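Local coordinates for protein ZmpA Glycopeptidase (Clostridium perfringens, PDB 6XSX) that is a large glycopeptidase whose M60 metallopeptidase catalytic module, the part described here, probably cleaves the peptide backbone of glycosylated proteins, at residues D362-F373 / A389-F398. Sequence-based numbering, arbitrary orientation.
Sequences DKTFWPRFEQEF and AWVMAASDVF. With EDO (1,2-ethanediol), chain G.
Phe369 and Ala394 mark the closest backbone approach, 6.5 Å between their CA atoms, where the helical segments 365-373 and 389-398 pack with their axes 9.7 Å apart at closest approach and their N-to-C directions at 123°. Val397 sits as a knob in a hole formed by Phe365, Arg368, Phe369 and Glu372. With CG1 anti to its backbone N (chi1 166°), it sends that methyl to the edge of the Phe365 ring and over one face of the Arg368 guanidinium, while CG2 lies against Glu372 CG. Farther along, Phe369, Phe373 and Trp390 form an aromatic cluster: Phe369 turns its edge to the indole face in an offset edge-to-face pair, CZ 3.8 Å from Trp390 CD1, and Phe373 CZ approaches the indole edge near its plane, at CD1. The indole NE1 is hydrogen-bonded to Thr293 OG1. Ala393 CB lies 3.8 Å from Phe373 CE1 and also meets Phe369, while Ala394 CB packs against Phe365 CE1. At the other end Phe398 lies obliquely to Phe365, and a 1,2-ethanediol, probably from crystallisation, covers one Phe398 face. Its O1 accepts from Arg368 NH1 (2.8 Å), and a water links Arg368 NH2 to Asp396 O. Asp362 OD1 takes Thr364 OG1 and, as a cap leading into helix 365-375, Thr364 N (3.0 Å). Within this helical part of the M60 module, helix 347-361 packs against Phe365 and Phe398, helix 403-408 reaches Ala394, and helix 415-421 borders Met392 and Ser395.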
loop_
_atom_site.group_PDB
_atom_site.type_symbol
_atom_site.label_atom_id
_atom_site.label_comp_id
_atom_site.label_asym_id
_atom_site.label_seq_id
_atom_site.Cartn_x
_atom_site.Cartn_y
_atom_site.Cartn_z
ATOM N N ASP A 362 -8.245 13.743 10.778
ATOM C CA ASP A 362 -7.416 13.326 11.901
ATOM C C ASP A 362 -6.602 12.098 11.497
ATOM O O ASP A 362 -7.123 10.978 11.414
ATOM C CB ASP A 362 -8.281 13.057 13.137
ATOM C CG ASP A 362 -7.516 12.758 14.421
ATOM O OD1 ASP A 362 -6.362 12.286 14.345
ATOM O OD2 ASP A 362 -8.095 12.989 15.489
ATOM N N LYS A 363 -5.302 12.336 11.294
ATOM C CA LYS A 363 -4.350 11.362 10.789
ATOM C C LYS A 363 -4.189 10.161 11.727
ATOM O O LYS A 363 -3.608 9.160 11.315
ATOM C CB LYS A 363 -3.008 12.053 10.543
ATOM C CG LYS A 363 -2.290 12.517 11.801
ATOM C CD LYS A 363 -1.065 13.336 11.469
ATOM C CE LYS A 363 -0.052 13.321 12.588
ATOM N NZ LYS A 363 1.229 13.927 12.157
ATOM N N THR A 364 -4.709 10.241 12.961
ATOM C CA THR A 364 -4.655 9.106 13.882
ATOM C C THR A 364 -5.800 8.120 13.639
ATOM O O THR A 364 -5.871 7.086 14.300
ATOM C CB THR A 364 -4.659 9.515 15.367
ATOM O OG1 THR A 364 -5.930 10.061 15.728
ATOM C CG2 THR A 364 -3.532 10.456 15.746
ATOM N N PHE A 365 -6.706 8.436 12.707
ATOM C CA PHE A 365 -7.906 7.628 12.530
ATOM C C PHE A 365 -7.558 6.216 12.049
ATOM O O PHE A 365 -7.964 5.233 12.668
ATOM C CB PHE A 365 -8.912 8.300 11.589
ATOM C CG PHE A 365 -10.021 7.395 11.098
ATOM C CD1 PHE A 365 -10.925 6.826 11.985
ATOM C CD2 PHE A 365 -10.163 7.107 9.750
ATOM C CE1 PHE A 365 -11.940 5.993 11.532
ATOM C CE2 PHE A 365 -11.175 6.270 9.298
ATOM C CZ PHE A 365 -12.060 5.709 10.191
ATOM N N TRP A 366 -6.842 6.115 10.924
ATOM C CA TRP A 366 -6.735 4.836 10.233
ATOM C C TRP A 366 -6.063 3.765 11.103
ATOM O O TRP A 366 -6.610 2.675 11.261
ATOM C CB TRP A 366 -6.091 4.970 8.845
ATOM C CG TRP A 366 -6.287 3.726 8.033
ATOM C CD1 TRP A 366 -5.329 2.857 7.592
ATOM C CD2 TRP A 366 -7.553 3.173 7.619
ATOM N NE1 TRP A 366 -5.909 1.817 6.913
ATOM C CE2 TRP A 366 -7.272 1.975 6.928
ATOM C CE3 TRP A 366 -8.889 3.579 7.756
ATOM C CZ2 TRP A 366 -8.284 1.190 6.368
ATOM C CZ3 TRP A 366 -9.888 2.793 7.218
ATOM C CH2 TRP A 366 -9.586 1.613 6.532
ATOM N N PRO A 367 -4.874 4.012 11.707
ATOM C CA PRO A 367 -4.223 3.003 12.547
ATOM C C PRO A 367 -5.166 2.450 13.622
ATOM O O PRO A 367 -5.246 1.234 13.822
ATOM C CB PRO A 367 -2.996 3.725 13.132
ATOM C CG PRO A 367 -3.220 5.202 12.831
ATOM C CD PRO A 367 -4.079 5.244 11.589
ATOM N N ARG A 368 -5.939 3.349 14.249
ATOM C CA ARG A 368 -6.861 2.974 15.310
ATOM C C ARG A 368 -8.034 2.177 14.734
ATOM O O ARG A 368 -8.463 1.200 15.340
ATOM C CB ARG A 368 -7.302 4.203 16.108
ATOM C CG ARG A 368 -6.157 4.941 16.798
ATOM C CD ARG A 368 -6.643 6.162 17.571
ATOM N NE ARG A 368 -7.601 5.706 18.577
ATOM C CZ ARG A 368 -8.589 6.418 19.121
ATOM N NH1 ARG A 368 -8.798 7.676 18.767
ATOM N NH2 ARG A 368 -9.380 5.854 20.014
ATOM N N PHE A 369 -8.541 2.598 13.564
ATOM C CA PHE A 369 -9.610 1.868 12.894
ATOM C C PHE A 369 -9.150 0.442 12.559
ATOM O O PHE A 369 -9.844 -0.527 12.891
ATOM C CB PHE A 369 -10.110 2.659 11.682
ATOM C CG PHE A 369 -11.314 2.112 10.955
ATOM C CD1 PHE A 369 -12.600 2.453 11.344
ATOM C CD2 PHE A 369 -11.164 1.306 9.835
ATOM C CE1 PHE A 369 -13.706 1.985 10.653
ATOM C CE2 PHE A 369 -12.270 0.832 9.144
ATOM C CZ PHE A 369 -13.538 1.177 9.554
ATOM N N GLU A 370 -7.968 0.323 11.932
ATOM C CA GLU A 370 -7.382 -0.976 11.609
ATOM C C GLU A 370 -7.229 -1.833 12.869
ATOM O O GLU A 370 -7.497 -3.036 12.826
ATOM C CB GLU A 370 -6.034 -0.851 10.887
ATOM C CG GLU A 370 -6.136 -0.512 9.407
ATOM C CD GLU A 370 -7.172 -1.280 8.596
ATOM O OE1 GLU A 370 -6.777 -1.993 7.661
ATOM O OE2 GLU A 370 -8.381 -1.130 8.877
ATOM N N GLN A 371 -6.780 -1.209 13.970
ATOM C CA GLN A 371 -6.594 -1.895 15.244
ATOM C C GLN A 371 -7.913 -2.499 15.734
ATOM O O GLN A 371 -7.926 -3.633 16.211
ATOM C CB GLN A 371 -5.968 -0.980 16.297
ATOM C CG GLN A 371 -4.462 -0.822 16.164
ATOM C CD GLN A 371 -3.956 0.294 17.044
ATOM O OE1 GLN A 371 -4.735 1.107 17.540
ATOM N NE2 GLN A 371 -2.646 0.350 17.235
ATOM N N GLU A 372 -9.019 -1.756 15.599
ATOM C CA GLU A 372 -10.310 -2.270 16.041
ATOM C C GLU A 372 -10.692 -3.533 15.276
ATOM O O GLU A 372 -11.180 -4.492 15.877
ATOM C CB GLU A 372 -11.427 -1.237 15.908
ATOM C CG GLU A 372 -11.312 -0.110 16.919
ATOM C CD GLU A 372 -11.522 -0.538 18.361
ATOM O OE1 GLU A 372 -12.507 -1.239 18.631
ATOM O OE2 GLU A 372 -10.688 -0.176 19.203
ATOM N N PHE A 373 -10.496 -3.513 13.951
ATOM C CA PHE A 373 -10.905 -4.626 13.105
ATOM C C PHE A 373 -9.979 -5.829 13.291
ATOM O O PHE A 373 -10.383 -6.970 13.067
ATOM C CB PHE A 373 -11.049 -4.185 11.642
ATOM C CG PHE A 373 -12.420 -3.640 11.334
ATOM C CD1 PHE A 373 -12.666 -2.276 11.373
ATOM C CD2 PHE A 373 -13.477 -4.498 11.068
ATOM C CE1 PHE A 373 -13.938 -1.778 11.130
ATOM C CE2 PHE A 373 -14.748 -4.002 10.825
ATOM C CZ PHE A 373 -14.973 -2.642 10.850
ATOM N N ALA A 389 -20.863 -1.704 10.312
ATOM C CA ALA A 389 -19.793 -1.911 11.279
ATOM C C ALA A 389 -18.771 -0.774 11.204
ATOM O O ALA A 389 -18.247 -0.355 12.231
ATOM C CB ALA A 389 -19.156 -3.271 11.101
ATOM N N TRP A 390 -18.493 -0.279 9.987
ATOM C CA TRP A 390 -17.578 0.842 9.812
ATOM C C TRP A 390 -18.093 2.047 10.594
ATOM O O TRP A 390 -17.318 2.763 11.231
ATOM C CB TRP A 390 -17.452 1.235 8.340
ATOM C CG TRP A 390 -16.803 0.248 7.421
ATOM C CD1 TRP A 390 -16.118 -0.887 7.750
ATOM C CD2 TRP A 390 -16.730 0.359 5.988
ATOM N NE1 TRP A 390 -15.651 -1.500 6.616
ATOM C CE2 TRP A 390 -16.010 -0.759 5.522
ATOM C CE3 TRP A 390 -17.212 1.289 5.057
ATOM C CZ2 TRP A 390 -15.756 -0.969 4.166
ATOM C CZ3 TRP A 390 -16.961 1.084 3.717
ATOM C CH2 TRP A 390 -16.248 -0.035 3.280
ATOM N N VAL A 391 -19.411 2.274 10.511
ATOM C CA VAL A 391 -20.011 3.454 11.108
ATOM C C VAL A 391 -19.807 3.384 12.617
ATOM O O VAL A 391 -19.494 4.385 13.254
ATOM C CB VAL A 391 -21.502 3.573 10.753
ATOM C CG1 VAL A 391 -22.168 4.716 11.511
ATOM C CG2 VAL A 391 -21.703 3.727 9.258
ATOM N N MET A 392 -19.978 2.176 13.166
ATOM C CA MET A 392 -19.908 1.959 14.603
ATOM C C MET A 392 -18.465 2.067 15.082
ATOM O O MET A 392 -18.206 2.742 16.080
ATOM C CB MET A 392 -20.505 0.603 14.989
ATOM C CG MET A 392 -22.014 0.605 14.860
ATOM S SD MET A 392 -22.803 -0.947 15.349
ATOM C CE MET A 392 -22.224 -2.065 14.074
ATOM N N ALA A 393 -17.550 1.413 14.352
ATOM C CA ALA A 393 -16.131 1.388 14.683
ATOM C C ALA A 393 -15.516 2.784 14.567
ATOM O O ALA A 393 -14.770 3.209 15.456
ATOM C CB ALA A 393 -15.400 0.372 13.837
ATOM N N ALA A 394 -15.830 3.489 13.473
ATOM C CA ALA A 394 -15.351 4.850 13.272
ATOM C C ALA A 394 -15.920 5.763 14.363
ATOM O O ALA A 394 -15.226 6.649 14.859
ATOM C CB ALA A 394 -15.695 5.344 11.882
ATOM N N SER A 395 -17.181 5.527 14.745
ATOM C CA SER A 395 -17.806 6.309 15.798
ATOM C C SER A 395 -17.070 6.122 17.124
ATOM O O SER A 395 -16.799 7.104 17.809
ATOM C CB SER A 395 -19.279 6.015 15.918
ATOM O OG SER A 395 -19.986 6.521 14.792
ATOM N N ASP A 396 -16.756 4.864 17.478
ATOM C CA ASP A 396 -16.016 4.563 18.698
ATOM C C ASP A 396 -14.635 5.223 18.682
ATOM O O ASP A 396 -14.219 5.807 19.679
ATOM C CB ASP A 396 -15.836 3.057 18.906
ATOM C CG ASP A 396 -17.112 2.300 19.237
ATOM O OD1 ASP A 396 -17.959 2.858 19.975
ATOM O OD2 ASP A 396 -17.247 1.149 18.757
ATOM N N VAL A 397 -13.913 5.101 17.562
ATOM C CA VAL A 397 -12.573 5.660 17.454
ATOM C C VAL A 397 -12.616 7.167 17.731
ATOM O O VAL A 397 -11.767 7.695 18.448
ATOM C CB VAL A 397 -11.918 5.335 16.095
ATOM C CG1 VAL A 397 -10.681 6.192 15.825
ATOM C CG2 VAL A 397 -11.566 3.858 15.965
ATOM N N PHE A 398 -13.614 7.861 17.170
ATOM C CA PHE A 398 -13.655 9.313 17.273
ATOM C C PHE A 398 -14.355 9.773 18.551
ATOM O O PHE A 398 -14.176 10.916 18.959
ATOM C CB PHE A 398 -14.329 9.945 16.052
ATOM C CG PHE A 398 -13.388 10.342 14.941
ATOM C CD1 PHE A 398 -12.726 11.562 14.971
ATOM C CD2 PHE A 398 -13.165 9.499 13.860
ATOM C CE1 PHE A 398 -11.853 11.921 13.952
ATOM C CE2 PHE A 398 -12.299 9.864 12.840
ATOM C CZ PHE A 398 -11.646 11.076 12.884
HETATM C C1 EDO G . -9.238 9.546 15.602
HETATM O O1 EDO G . -8.273 8.769 16.291
HETATM C C2 EDO G . -10.052 10.383 16.521
HETATM O O2 EDO G . -9.284 10.919 17.577
HETATM O O HOH W 1 -11.824 6.501 21.508
#